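Local atomic coordinates of chitinase A (Pteris ryukyuensis, PDB entry 4RL3), a protein that probably hydrolyses chitin, as the family 18 glycoside hydrolase (TIM-barrel) catalytic domain of a longer class III chitinase that also carries LysM sequence. Residues Ile119-Glu124 / Ala154-Phe159; Val3-Ile8 / Leu179-Phe184; Ala35-Ser40 / Gly47-Tyr52; Ser98-Ala103 / Ile138-Thr143. All blocks are in the same frame, centred on the assembly; numbering follows the deposited sequence.

Contact 1 (Ile119-Glu124 / Ala154-Phe159)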
loop_
_atom_site.group_PDB
_atom_site.type_symbol
_atom_site.label_atom_id
_atom_site.label_comp_id
_atom_site.label_asym_id
_atom_site.label_seq_id
_atom_site.Cartn_x
_atom_site.Cartn_y
_atom_site.Cartn_z
ATOM N N ILE A 119 -6.567 -5.673 0.147
ATOM C CA ILE A 119 -6.080 -4.911 1.290
ATOM C C ILE A 119 -4.558 -4.858 1.293
ATOM O O ILE A 119 -3.889 -5.753 0.784
ATOM C CB ILE A 119 -6.581 -5.472 2.644
ATOM C CG1 ILE A 119 -6.062 -6.893 2.921
ATOM C CG2 ILE A 119 -8.106 -5.448 2.676
ATOM C CD1 ILE A 119 -6.243 -7.348 4.353
ATOM N N ASP A 120 -4.044 -3.784 1.874
ATOM C CA ASP A 120 -2.623 -3.525 2.028
ATOM C C ASP A 120 -2.380 -3.289 3.517
ATOM O O ASP A 120 -3.118 -2.535 4.153
ATOM C CB ASP A 120 -2.248 -2.272 1.224
ATOM C CG ASP A 120 -0.820 -1.837 1.441
ATOM O OD1 ASP A 120 0.089 -2.596 1.047
ATOM O OD2 ASP A 120 -0.598 -0.737 1.979
ATOM N N ILE A 121 -1.344 -3.925 4.058
ATOM C CA ILE A 121 -1.024 -3.821 5.482
ATOM C C ILE A 121 0.062 -2.766 5.700
ATOM O O ILE A 121 1.201 -2.939 5.267
ATOM C CB ILE A 121 -0.546 -5.177 6.047
ATOM C CG1 ILE A 121 -1.440 -6.335 5.587
ATOM C CG2 ILE A 121 -0.471 -5.104 7.577
ATOM C CD1 ILE A 121 -2.917 -6.243 5.936
ATOM N N ASP A 122 -0.290 -1.688 6.402
ATOM C CA ASP A 122 0.612 -0.538 6.554
ATOM C C ASP A 122 0.642 -0.045 7.997
ATOM O O ASP A 122 0.699 1.158 8.246
ATOM C CB ASP A 122 0.204 0.589 5.597
ATOM C CG ASP A 122 1.238 1.705 5.503
ATOM O OD1 ASP A 122 2.455 1.418 5.646
ATOM O OD2 ASP A 122 0.817 2.873 5.256
ATOM N N TYR A 123 0.621 -0.978 8.946
ATOM C CA TYR A 123 0.916 -0.618 10.326
ATOM C C TYR A 123 2.399 -0.385 10.510
ATOM O O TYR A 123 3.223 -1.055 9.879
ATOM C CB TYR A 123 0.468 -1.713 11.279
ATOM C CG TYR A 123 -1.027 -1.821 11.435
ATOM C CD1 TYR A 123 -1.710 -1.000 12.318
ATOM C CD2 TYR A 123 -1.750 -2.771 10.722
ATOM C CE1 TYR A 123 -3.080 -1.124 12.487
ATOM C CE2 TYR A 123 -3.121 -2.892 10.862
ATOM C CZ TYR A 123 -3.785 -2.064 11.742
ATOM O OH TYR A 123 -5.151 -2.218 11.886
ATOM N N GLU A 124 2.751 0.557 11.385
ATOM C CA GLU A 124 4.168 0.808 11.668
ATOM C C GLU A 124 4.529 0.981 13.137
ATOM O O GLU A 124 5.701 1.117 13.461
ATOM C CB GLU A 124 4.645 2.031 10.889
ATOM C CG GLU A 124 4.121 3.348 11.422
ATOM C CD GLU A 124 4.808 4.538 10.778
ATOM O OE1 GLU A 124 4.147 5.199 9.959
ATOM O OE2 GLU A 124 6.001 4.802 11.071
ATOM N N ALA A 154 -3.561 -9.159 -1.851
ATOM C CA ALA A 154 -3.102 -8.725 -0.533
ATOM C C ALA A 154 -1.657 -8.269 -0.660
ATOM O O ALA A 154 -0.856 -8.895 -1.378
ATOM C CB ALA A 154 -3.232 -9.837 0.502
ATOM N N SER A 155 -1.339 -7.177 0.030
ATOM C CA SER A 155 0.011 -6.635 0.050
ATOM C C SER A 155 0.401 -6.159 1.431
ATOM O O SER A 155 -0.444 -5.976 2.311
ATOM C CB SER A 155 0.168 -5.479 -0.944
ATOM O OG SER A 155 -0.751 -4.417 -0.694
ATOM N N ILE A 156 1.708 -5.996 1.602
ATOM C CA ILE A 156 2.282 -5.433 2.817
ATOM C C ILE A 156 3.131 -4.246 2.404
ATOM O O ILE A 156 3.639 -4.220 1.287
ATOM C CB ILE A 156 3.111 -6.472 3.615
ATOM C CG1 ILE A 156 4.185 -7.128 2.751
ATOM C CG2 ILE A 156 2.185 -7.537 4.186
ATOM C CD1 ILE A 156 5.204 -7.899 3.556
ATOM N N ALA A 157 3.290 -3.279 3.309
ATOM C CA ALA A 157 4.026 -2.041 3.004
ATOM C C ALA A 157 5.181 -1.785 3.993
ATOM O O ALA A 157 5.144 -0.834 4.769
ATOM C CB ALA A 157 3.055 -0.862 2.973
ATOM N N PRO A 158 6.214 -2.639 3.967
ATOM C CA PRO A 158 7.269 -2.526 4.971
ATOM C C PRO A 158 8.336 -1.496 4.650
ATOM O O PRO A 158 8.417 -0.991 3.534
ATOM C CB PRO A 158 7.899 -3.910 4.960
ATOM C CG PRO A 158 7.736 -4.363 3.546
ATOM C CD PRO A 158 6.392 -3.831 3.125
ATOM N N PHE A 159 9.157 -1.214 5.654
ATOM C CA PHE A 159 10.411 -0.483 5.489
ATOM C C PHE A 159 11.358 -1.033 6.555
ATOM O O PHE A 159 10.962 -1.889 7.354
ATOM C CB PHE A 159 10.209 1.044 5.591
ATOM C CG PHE A 159 9.656 1.510 6.908
ATOM C CD1 PHE A 159 8.294 1.428 7.189
ATOM C CD2 PHE A 159 10.501 2.039 7.864
ATOM C CE1 PHE A 159 7.803 1.865 8.420
ATOM C CE2 PHE A 159 10.016 2.473 9.090
ATOM C CZ PHE A 159 8.668 2.381 9.365
HETATM O O HOH W 1 -3.360 -5.046 -1.958
HETATM O O HOH W 2 5.056 -0.142 7.569
#
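D120 and S155 face each other across two neighbouring parallel strands of the TIM barrel. The aspartate CB lies 3.2 Å from S155 OG, and CG is almost as near to the same hydroxyl. CG stands anti to the backbone N (chi1 174°), which carries the carboxylate along the strand until OD1 accepts a 2.7 Å hydrogen bond from S155 OG, met on the anti side and 17° out of the carboxylate plane. OD2 lies 3.8 Å from the A157 methyl CB and takes hydrogen bonds from Y7 OH and S78 OG. The backbones are sewn together by S155 N to I119 O, I121 N to S155 O (2.8 Å) and A157 N to I121 O. A water gives hydrogens to both I119 O and S155 OG, and another bridges Y123 O and A157 O. On the other sheet face I121 CB meets I156 CG2 at 4.1 Å, next to the helix 131-147 that links the two strands in a beta-alpha-beta crossover. In the loops beyond the strands E124 OE2 comes within 4.0 Å of F159 CZ, carboxylate and ring 72° apart. The sequence from D120 to E124 matches the end of the family 18 DxxDxDxE signature, whose last glutamate is the general acid in relatives. Each carboxylate oxygen of D120 is gripped by hydroxyls, so its rotation is fixed deep in the barrel, just behind the probable catalytic cleft.

Contact 2 (Val3-Ile8 / Leu179-Phe184)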
loop_
_atom_site.group_PDB
_atom_site.type_symbol
_atom_site.label_atom_id
_atom_site.label_comp_id
_atom_site.label_asym_id
_atom_site.label_seq_id
_atom_site.Cartn_x
_atom_site.Cartn_y
_atom_site.Cartn_z
ATOM N N VAL A 3 2.803 -4.188 -12.755
ATOM C CA VAL A 3 1.892 -3.602 -11.763
ATOM C C VAL A 3 2.281 -2.161 -11.424
ATOM O O VAL A 3 3.436 -1.874 -11.124
ATOM C CB VAL A 3 1.864 -4.456 -10.485
ATOM C CG1 VAL A 3 1.030 -3.800 -9.387
ATOM C CG2 VAL A 3 1.344 -5.844 -10.813
ATOM N N PHE A 4 1.312 -1.257 -11.490
ATOM C CA PHE A 4 1.526 0.101 -11.011
ATOM C C PHE A 4 0.478 0.374 -9.946
ATOM O O PHE A 4 -0.698 0.105 -10.170
ATOM C CB PHE A 4 1.401 1.136 -12.132
ATOM C CG PHE A 4 1.472 2.535 -11.619
ATOM C CD1 PHE A 4 2.697 3.068 -11.230
ATOM C CD2 PHE A 4 0.323 3.293 -11.433
ATOM C CE1 PHE A 4 2.780 4.339 -10.710
ATOM C CE2 PHE A 4 0.403 4.559 -10.904
ATOM C CZ PHE A 4 1.630 5.081 -10.541
ATOM N N ARG A 5 0.902 0.904 -8.801
ATOM C CA ARG A 5 -0.036 1.223 -7.712
ATOM C C ARG A 5 0.135 2.649 -7.205
ATOM O O ARG A 5 1.243 3.182 -7.193
ATOM C CB ARG A 5 0.108 0.242 -6.546
ATOM C CG ARG A 5 0.549 -1.157 -6.964
ATOM C CD ARG A 5 0.560 -2.129 -5.806
ATOM N NE ARG A 5 -0.775 -2.617 -5.477
ATOM C CZ ARG A 5 -1.104 -3.197 -4.323
ATOM N NH1 ARG A 5 -0.212 -3.330 -3.355
ATOM N NH2 ARG A 5 -2.354 -3.605 -4.129
ATOM N N GLU A 6 -0.986 3.251 -6.810
ATOM C CA GLU A 6 -1.054 4.647 -6.390
ATOM C C GLU A 6 -1.854 4.742 -5.091
ATOM O O GLU A 6 -3.069 4.503 -5.089
ATOM C CB GLU A 6 -1.743 5.480 -7.485
ATOM C CG GLU A 6 -1.805 6.985 -7.231
ATOM C CD GLU A 6 -0.560 7.732 -7.661
ATOM O OE1 GLU A 6 0.436 7.096 -8.057
ATOM O OE2 GLU A 6 -0.589 8.977 -7.579
ATOM N N TYR A 7 -1.192 5.100 -3.992
ATOM C CA TYR A 7 -1.918 5.433 -2.761
ATOM C C TYR A 7 -2.698 6.726 -2.950
ATOM O O TYR A 7 -2.230 7.650 -3.636
ATOM C CB TYR A 7 -0.975 5.573 -1.560
ATOM C CG TYR A 7 -0.433 4.263 -1.018
ATOM C CD1 TYR A 7 0.682 3.645 -1.594
ATOM C CD2 TYR A 7 -1.026 3.643 0.073
ATOM C CE1 TYR A 7 1.180 2.461 -1.097
ATOM C CE2 TYR A 7 -0.523 2.453 0.584
ATOM C CZ TYR A 7 0.576 1.861 -0.009
ATOM O OH TYR A 7 1.091 0.674 0.468
ATOM N N ILE A 8 -3.893 6.790 -2.361
ATOM C CA ILE A 8 -4.737 7.972 -2.483
ATOM C C ILE A 8 -5.736 8.115 -1.338
ATOM O O ILE A 8 -6.337 7.135 -0.900
ATOM C CB ILE A 8 -5.491 7.949 -3.836
ATOM C CG1 ILE A 8 -6.350 9.211 -4.037
ATOM C CG2 ILE A 8 -6.351 6.696 -3.982
ATOM C CD1 ILE A 8 -6.782 9.410 -5.463
ATOM N N LEU A 179 1.939 -9.051 -3.118
ATOM C CA LEU A 179 2.818 -7.919 -3.438
ATOM C C LEU A 179 3.418 -7.317 -2.182
ATOM O O LEU A 179 2.759 -7.241 -1.139
ATOM C CB LEU A 179 2.051 -6.834 -4.195
ATOM C CG LEU A 179 1.436 -7.209 -5.540
ATOM C CD1 LEU A 179 0.445 -6.159 -5.979
ATOM C CD2 LEU A 179 2.521 -7.412 -6.588
ATOM N N VAL A 180 4.684 -6.925 -2.292
ATOM C CA VAL A 180 5.399 -6.257 -1.221
ATOM C C VAL A 180 5.653 -4.822 -1.676
ATOM O O VAL A 180 6.486 -4.567 -2.561
ATOM C CB VAL A 180 6.713 -6.993 -0.864
ATOM C CG1 VAL A 180 7.447 -6.248 0.253
ATOM C CG2 VAL A 180 6.417 -8.434 -0.455
ATOM N N ASN A 181 4.901 -3.896 -1.080
ATOM C CA ASN A 181 5.040 -2.458 -1.325
ATOM C C ASN A 181 6.170 -1.905 -0.444
ATOM O O ASN A 181 5.916 -1.165 0.505
ATOM C CB ASN A 181 3.747 -1.692 -0.977
ATOM C CG ASN A 181 2.598 -1.905 -1.965
ATOM O OD1 ASN A 181 2.611 -2.783 -2.846
ATOM N ND2 ASN A 181 1.569 -1.104 -1.784
ATOM N N PHE A 182 7.412 -2.281 -0.728
ATOM C CA PHE A 182 8.513 -1.834 0.102
ATOM C C PHE A 182 8.686 -0.326 -0.089
ATOM O O PHE A 182 8.726 0.159 -1.211
ATOM C CB PHE A 182 9.811 -2.576 -0.229
ATOM C CG PHE A 182 10.899 -2.333 0.774
ATOM C CD1 PHE A 182 11.672 -1.188 0.694
ATOM C CD2 PHE A 182 11.113 -3.212 1.817
ATOM C CE1 PHE A 182 12.647 -0.927 1.621
ATOM C CE2 PHE A 182 12.095 -2.951 2.759
ATOM C CZ PHE A 182 12.865 -1.809 2.656
ATOM N N GLN A 183 8.764 0.411 1.013
ATOM C CA GLN A 183 8.834 1.866 0.972
ATOM C C GLN A 183 10.264 2.374 0.780
ATOM O O GLN A 183 10.966 2.668 1.750
ATOM C CB GLN A 183 8.267 2.457 2.256
ATOM C CG GLN A 183 6.811 2.097 2.523
ATOM C CD GLN A 183 6.300 2.754 3.793
ATOM O OE1 GLN A 183 6.701 3.862 4.140
ATOM N NE2 GLN A 183 5.429 2.057 4.504
ATOM N N PHE A 184 10.679 2.520 -0.473
ATOM C CA PHE A 184 12.056 2.947 -0.776
ATOM C C PHE A 184 12.279 4.432 -0.538
ATOM O O PHE A 184 13.427 4.884 -0.462
ATOM C CB PHE A 184 12.435 2.543 -2.197
ATOM C CG PHE A 184 12.659 1.066 -2.344
ATOM C CD1 PHE A 184 13.852 0.483 -1.917
ATOM C CD2 PHE A 184 11.671 0.241 -2.862
ATOM C CE1 PHE A 184 14.049 -0.884 -2.027
ATOM C CE2 PHE A 184 11.875 -1.123 -2.988
ATOM C CZ PHE A 184 13.062 -1.694 -2.562
#
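R5, on strand 3-8, and N181 reach toward each other across the barrel interior, their guanidinium and amide planes 75° apart. R5 is bent at its CG-CD bond (chi3 79°), which brings NH1 to N181 OD1 at 2.9 Å. The acceptor lies in the guanidinium plane, while NH1 is tilted 25° from the carbonyl plane of the amide. L179 approaches the same guanidinium differently: its CD1 methyl sits over the centre of one face, 3.7 Å from R5 CZ, and also meets V3 CG1 at 4.2 Å, tip to tip. On the other side of the amide, N181 ND2 points at Y7 OH (2.9 Å) with the hydroxyl oxygen close to the amide plane. Y7 comes from the opposite direction and is also tied to D120, and a bound acetate lies about 3 Å from its side chain. Replacing N181 by a leucine would probably leave Y7 OH without its amide donor and R5 NH1 without this acceptor. NH1 also bonds S155 and NE bonds H29. The buried amide is thus used at both ends, its oxygen accepting a hydrogen bond from the arginine while its nitrogen donates one to the tyrosine, which fixes which way round it sits.

Contact 3 (Ala35-Ser40 / Gly47-Tyr52)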
loop_
_atom_site.group_PDB
_atom_site.type_symbol
_atom_site.label_atom_id
_atom_site.label_comp_id
_atom_site.label_asym_id
_atom_site.label_seq_id
_atom_site.Cartn_x
_atom_site.Cartn_y
_atom_site.Cartn_z
ATOM N N ALA A 35 -7.938 2.764 6.058
ATOM C CA ALA A 35 -8.900 2.224 7.015
ATOM C C ALA A 35 -8.125 1.990 8.304
ATOM O O ALA A 35 -7.008 1.480 8.273
ATOM C CB ALA A 35 -9.538 0.933 6.511
ATOM N N ILE A 36 -8.693 2.399 9.429
ATOM C CA ILE A 36 -8.019 2.257 10.712
ATOM C C ILE A 36 -9.034 1.757 11.729
ATOM O O ILE A 36 -10.166 2.255 11.787
ATOM C CB ILE A 36 -7.435 3.603 11.199
ATOM C CG1 ILE A 36 -6.718 4.335 10.053
ATOM C CG2 ILE A 36 -6.483 3.374 12.371
ATOM C CD1 ILE A 36 -6.274 5.735 10.387
ATOM N N ASP A 37 -8.599 0.802 12.547
ATOM C CA ASP A 37 -9.427 0.245 13.614
ATOM C C ASP A 37 -9.295 1.092 14.877
ATOM O O ASP A 37 -8.904 0.606 15.945
ATOM C CB ASP A 37 -9.087 -1.238 13.862
ATOM C CG ASP A 37 -7.608 -1.490 14.169
ATOM O OD1 ASP A 37 -6.722 -0.828 13.577
ATOM O OD2 ASP A 37 -7.319 -2.369 15.007
ATOM N N TYR A 38 -9.633 2.368 14.720
ATOM C CA TYR A 38 -9.618 3.359 15.783
ATOM C C TYR A 38 -10.798 4.291 15.612
ATOM O O TYR A 38 -11.292 4.498 14.497
ATOM C CB TYR A 38 -8.347 4.195 15.709
ATOM C CG TYR A 38 -7.161 3.656 16.488
ATOM C CD1 TYR A 38 -6.406 2.584 16.021
ATOM C CD2 TYR A 38 -6.778 4.238 17.685
ATOM C CE1 TYR A 38 -5.313 2.113 16.733
ATOM C CE2 TYR A 38 -5.692 3.769 18.405
ATOM C CZ TYR A 38 -4.958 2.702 17.926
ATOM O OH TYR A 38 -3.871 2.227 18.650
ATOM N N THR A 39 -11.218 4.902 16.710
ATOM C CA THR A 39 -12.215 5.962 16.652
ATOM C C THR A 39 -11.520 7.282 16.355
ATOM O O THR A 39 -10.291 7.398 16.488
ATOM C CB THR A 39 -12.950 6.119 17.988
ATOM O OG1 THR A 39 -12.045 6.627 18.975
ATOM C CG2 THR A 39 -13.547 4.794 18.438
ATOM N N SER A 40 -12.310 8.299 16.014
ATOM C CA SER A 40 -11.757 9.617 15.721
ATOM C C SER A 40 -11.110 10.260 16.954
ATOM O O SER A 40 -10.307 11.183 16.819
ATOM C CB SER A 40 -12.835 10.541 15.158
ATOM O OG SER A 40 -13.873 10.737 16.095
ATOM N N GLY A 47 -10.056 -4.063 16.007
ATOM C CA GLY A 47 -10.204 -4.581 14.666
ATOM C C GLY A 47 -11.473 -4.191 13.927
ATOM O O GLY A 47 -11.723 -4.709 12.844
ATOM N N VAL A 48 -12.298 -3.315 14.494
ATOM C CA VAL A 48 -13.478 -2.832 13.762
ATOM C C VAL A 48 -13.028 -1.611 12.959
ATOM O O VAL A 48 -12.787 -0.531 13.511
ATOM C CB VAL A 48 -14.672 -2.483 14.679
ATOM C CG1 VAL A 48 -15.844 -2.032 13.833
ATOM C CG2 VAL A 48 -15.095 -3.693 15.512
ATOM N N PHE A 49 -12.861 -1.799 11.657
ATOM C CA PHE A 49 -12.256 -0.764 10.809
ATOM C C PHE A 49 -13.194 0.372 10.435
ATOM O O PHE A 49 -14.326 0.143 10.010
ATOM C CB PHE A 49 -11.628 -1.393 9.568
ATOM C CG PHE A 49 -10.310 -2.035 9.867
ATOM C CD1 PHE A 49 -9.138 -1.290 9.783
ATOM C CD2 PHE A 49 -10.239 -3.344 10.327
ATOM C CE1 PHE A 49 -7.910 -1.856 10.097
ATOM C CE2 PHE A 49 -9.016 -3.914 10.640
ATOM C CZ PHE A 49 -7.857 -3.171 10.538
ATOM N N ASN A 50 -12.681 1.591 10.619
ATOM C CA ASN A 50 -13.338 2.829 10.236
ATOM C C ASN A 50 -12.610 3.479 9.068
ATOM O O ASN A 50 -11.447 3.167 8.786
ATOM C CB ASN A 50 -13.348 3.797 11.417
ATOM C CG ASN A 50 -14.355 3.403 12.472
ATOM O OD1 ASN A 50 -15.518 3.162 12.160
ATOM N ND2 ASN A 50 -13.925 3.342 13.720
ATOM N N ILE A 51 -13.308 4.391 8.404
ATOM C CA ILE A 51 -12.820 5.037 7.190
ATOM C C ILE A 51 -12.101 6.339 7.497
ATOM O O ILE A 51 -12.706 7.271 8.039
ATOM C CB ILE A 51 -13.996 5.310 6.230
ATOM C CG1 ILE A 51 -14.625 3.978 5.794
ATOM C CG2 ILE A 51 -13.536 6.122 5.023
ATOM C CD1 ILE A 51 -15.925 4.121 5.039
ATOM N N TYR A 52 -10.829 6.407 7.109
ATOM C CA TYR A 52 -10.026 7.622 7.244
ATOM C C TYR A 52 -9.339 7.974 5.928
ATOM O O TYR A 52 -8.175 8.367 5.898
ATOM C CB TYR A 52 -9.047 7.518 8.409
ATOM C CG TYR A 52 -9.769 7.350 9.731
ATOM C CD1 TYR A 52 -10.379 8.436 10.365
ATOM C CD2 TYR A 52 -9.875 6.101 10.328
ATOM C CE1 TYR A 52 -11.051 8.271 11.559
ATOM C CE2 TYR A 52 -10.547 5.929 11.521
ATOM C CZ TYR A 52 -11.130 7.020 12.134
ATOM O OH TYR A 52 -11.796 6.845 13.329
#
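Y38 O is clasped by two side chains of the facing segment: Y52 OH donates to it at 2.7 Å and N50 ND2 at 3.0 Å. The two donors stand above opposite faces of the carbonyl plane rather than on its lone pairs. The Y52 ring meets this oxygen at its edge, and lies crosswise to I36, whose CB touches Y52 CD2 at 3.6 Å. I36 CG1 is anti to its carbonyl carbon (chi1 -45°), and the branch runs on so that CD1 packs on the same ring carbon. Farther along, F49 turns one ring face to D37. The D37 CB is 3.9 Å from the F49 ring centroid and almost on the ring normal, a CH-pi contact, with the carboxylate stacked against the ring, the planes 26° apart. A35 CB meets F49 CD1 at 4.0 Å.

What positions these groups is the backbone: I36 and N50 form an antiparallel hydrogen-bonded pair through I36 N to N50 O and N50 N to I36 O (both 2.9 Å), beside the non-hydrogen-bonded pair A35 and I51. D37 then turns the chain as the centre of an inverse gamma turn. Its buried carboxylate is held from outside, OD1 by Y123 OH and OD2 by W99 NE1, and G47 N adds a weak bond to OD2.

Together the segments form a beta-hairpin with a long connection, an antiparallel addition at the end of strand 27-36. F49 and I51 pack on helix 96-114, A35 and F49 on strand 73-81, and Y52 on strand 83-84.

Contact 4 (Ser98-Ala103 / Ile138-Thr143)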
loop_
_atom_site.group_PDB
_atom_site.type_symbol
_atom_site.label_atom_id
_atom_site.label_comp_id
_atom_site.label_asym_id
_atom_site.label_seq_id
_atom_site.Cartn_x
_atom_site.Cartn_y
_atom_site.Cartn_z
ATOM N N SER A 98 -10.571 -12.244 18.713
ATOM C CA SER A 98 -11.589 -11.195 18.625
ATOM C C SER A 98 -11.182 -10.122 17.616
ATOM O O SER A 98 -12.028 -9.624 16.863
ATOM C CB SER A 98 -11.936 -10.589 19.985
ATOM O OG SER A 98 -10.841 -9.937 20.592
ATOM N N TRP A 99 -9.896 -9.780 17.585
ATOM C CA TRP A 99 -9.411 -8.809 16.598
ATOM C C TRP A 99 -9.648 -9.365 15.181
ATOM O O TRP A 99 -10.189 -8.672 14.301
ATOM C CB TRP A 99 -7.922 -8.445 16.829
ATOM C CG TRP A 99 -7.476 -7.276 15.975
ATOM C CD1 TRP A 99 -7.427 -5.969 16.350
ATOM C CD2 TRP A 99 -7.063 -7.316 14.600
ATOM N NE1 TRP A 99 -7.023 -5.185 15.296
ATOM C CE2 TRP A 99 -6.788 -5.986 14.213
ATOM C CE3 TRP A 99 -6.891 -8.339 13.665
ATOM C CZ2 TRP A 99 -6.357 -5.653 12.930
ATOM C CZ3 TRP A 99 -6.463 -8.010 12.382
ATOM C CH2 TRP A 99 -6.191 -6.676 12.030
ATOM N N VAL A 100 -9.245 -10.615 14.964
ATOM C CA VAL A 100 -9.392 -11.223 13.654
ATOM C C VAL A 100 -10.863 -11.271 13.229
ATOM O O VAL A 100 -11.183 -10.938 12.095
ATOM C CB VAL A 100 -8.762 -12.632 13.622
ATOM C CG1 VAL A 100 -9.178 -13.393 12.373
ATOM C CG2 VAL A 100 -7.242 -12.524 13.722
ATOM N N ALA A 101 -11.764 -11.656 14.138
ATOM C CA ALA A 101 -13.171 -11.741 13.774
ATOM C C ALA A 101 -13.726 -10.381 13.375
ATOM O O ALA A 101 -14.472 -10.256 12.401
ATOM C CB ALA A 101 -13.993 -12.364 14.893
ATOM N N ASN A 102 -13.349 -9.354 14.122
ATOM C CA ASN A 102 -13.767 -7.995 13.792
ATOM C C ASN A 102 -13.142 -7.452 12.517
ATOM O O ASN A 102 -13.794 -6.722 11.759
ATOM C CB ASN A 102 -13.455 -7.055 14.954
ATOM C CG ASN A 102 -14.503 -7.110 16.051
ATOM O OD1 ASN A 102 -15.681 -7.374 15.795
ATOM N ND2 ASN A 102 -14.082 -6.832 17.272
ATOM N N ALA A 103 -11.884 -7.804 12.283
ATOM C CA ALA A 103 -11.171 -7.303 11.109
ATOM C C ALA A 103 -11.705 -7.944 9.830
ATOM O O ALA A 103 -11.978 -7.253 8.845
ATOM C CB ALA A 103 -9.685 -7.575 11.256
ATOM N N ILE A 138 -2.677 -10.527 11.397
ATOM C CA ILE A 138 -2.676 -10.136 9.991
ATOM C C ILE A 138 -2.677 -11.353 9.065
ATOM O O ILE A 138 -3.374 -11.363 8.042
ATOM C CB ILE A 138 -1.475 -9.226 9.657
ATOM C CG1 ILE A 138 -1.545 -7.923 10.463
ATOM C CG2 ILE A 138 -1.396 -8.941 8.160
ATOM C CD1 ILE A 138 -2.800 -7.111 10.269
ATOM N N GLY A 139 -1.890 -12.367 9.405
ATOM C CA GLY A 139 -1.843 -13.572 8.594
ATOM C C GLY A 139 -3.207 -14.233 8.502
ATOM O O GLY A 139 -3.655 -14.651 7.425
ATOM N N GLN A 140 -3.896 -14.312 9.632
ATOM C CA GLN A 140 -5.253 -14.877 9.656
ATOM C C GLN A 140 -6.237 -14.018 8.869
ATOM O O GLN A 140 -7.078 -14.533 8.154
ATOM C CB GLN A 140 -5.740 -15.023 11.091
ATOM C CG GLN A 140 -5.084 -16.152 11.848
ATOM C CD GLN A 140 -5.736 -16.346 13.205
ATOM O OE1 GLN A 140 -6.891 -16.760 13.286
ATOM N NE2 GLN A 140 -5.020 -16.024 14.272
ATOM N N LEU A 141 -6.144 -12.699 9.026
ATOM C CA LEU A 141 -6.999 -11.764 8.294
ATOM C C LEU A 141 -6.859 -11.982 6.784
ATOM O O LEU A 141 -7.850 -12.146 6.077
ATOM C CB LEU A 141 -6.634 -10.328 8.662
ATOM C CG LEU A 141 -7.254 -9.214 7.820
ATOM C CD1 LEU A 141 -8.776 -9.246 7.911
ATOM C CD2 LEU A 141 -6.713 -7.868 8.252
ATOM N N ILE A 142 -5.620 -11.998 6.300
ATOM C CA ILE A 142 -5.390 -12.156 4.862
ATOM C C ILE A 142 -5.852 -13.532 4.376
ATOM O O ILE A 142 -6.497 -13.661 3.332
ATOM C CB ILE A 142 -3.908 -11.932 4.494
ATOM C CG1 ILE A 142 -3.514 -10.484 4.748
ATOM C CG2 ILE A 142 -3.660 -12.297 3.042
ATOM C CD1 ILE A 142 -2.017 -10.237 4.692
ATOM N N THR A 143 -5.522 -14.558 5.152
ATOM C CA THR A 143 -5.840 -15.930 4.790
ATOM C C THR A 143 -7.353 -16.114 4.692
ATOM O O THR A 143 -7.857 -16.704 3.725
ATOM C CB THR A 143 -5.237 -16.917 5.811
ATOM O OG1 THR A 143 -3.808 -16.831 5.761
ATOM C CG2 THR A 143 -5.678 -18.345 5.535
#
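In the outer helical layer of the TIM barrel, helices 96-114 and 131-147 pack as neighbours through W99, V100 and A103 against I138, Q140 and L141. The two short segments run the same general way, crossing at -32° with axes 9.4 Å apart at closest approach, and no hydrogen bond links them. With chi1 at 170° the L141 side chain swings away from its own N and divides its methyls between two partners: CD1 meets A103 CB at 3.8 Å, CD2 meets W99 CH2 at 4.0 Å. A103 CB in turn sits over the rim of one face of the indole, so the tryptophan is flanked from its own helix too. V100 crosses Q140 at about a right angle, with both methyls, CG1 and CG2, on Q140 CB (3.9 Å from CG2). With V100 cut back to an alanine, both methyls on Q140 CB go, which would probably open a gap between the helices. The amide of Q140 is tied within its own helix, NE2 to S136 OG. Toward the barrel L141 rests on I119 and I138 on I121, which seats helix 131-147 on strand 118-123. At the inner edge of the interface, I138 CD1 meets W99 CH2, 3.8 Å away.

From the N terminus, strand 3-8 opens the longest loop, which contact 2 closes only at 179-184, on the other side of the barrel; the other three contacts nest inside it. Contact 3 closes first, a short return at the end of strand 27-36. Contacts 1 and 4 then cross: 98-103 and 119-124 open in turn before 138-143 and 154-159 close them, so helix 96-114, strand 118-123, helix 131-147 and strand 153-156 interlock. Contact 1 lies at the meeting point, touching each of the others, and contacts 3 and 4 also touch. Contact 2 stays about 7 Å from contact 3 and about 8 Å from contact 4, nearest atoms.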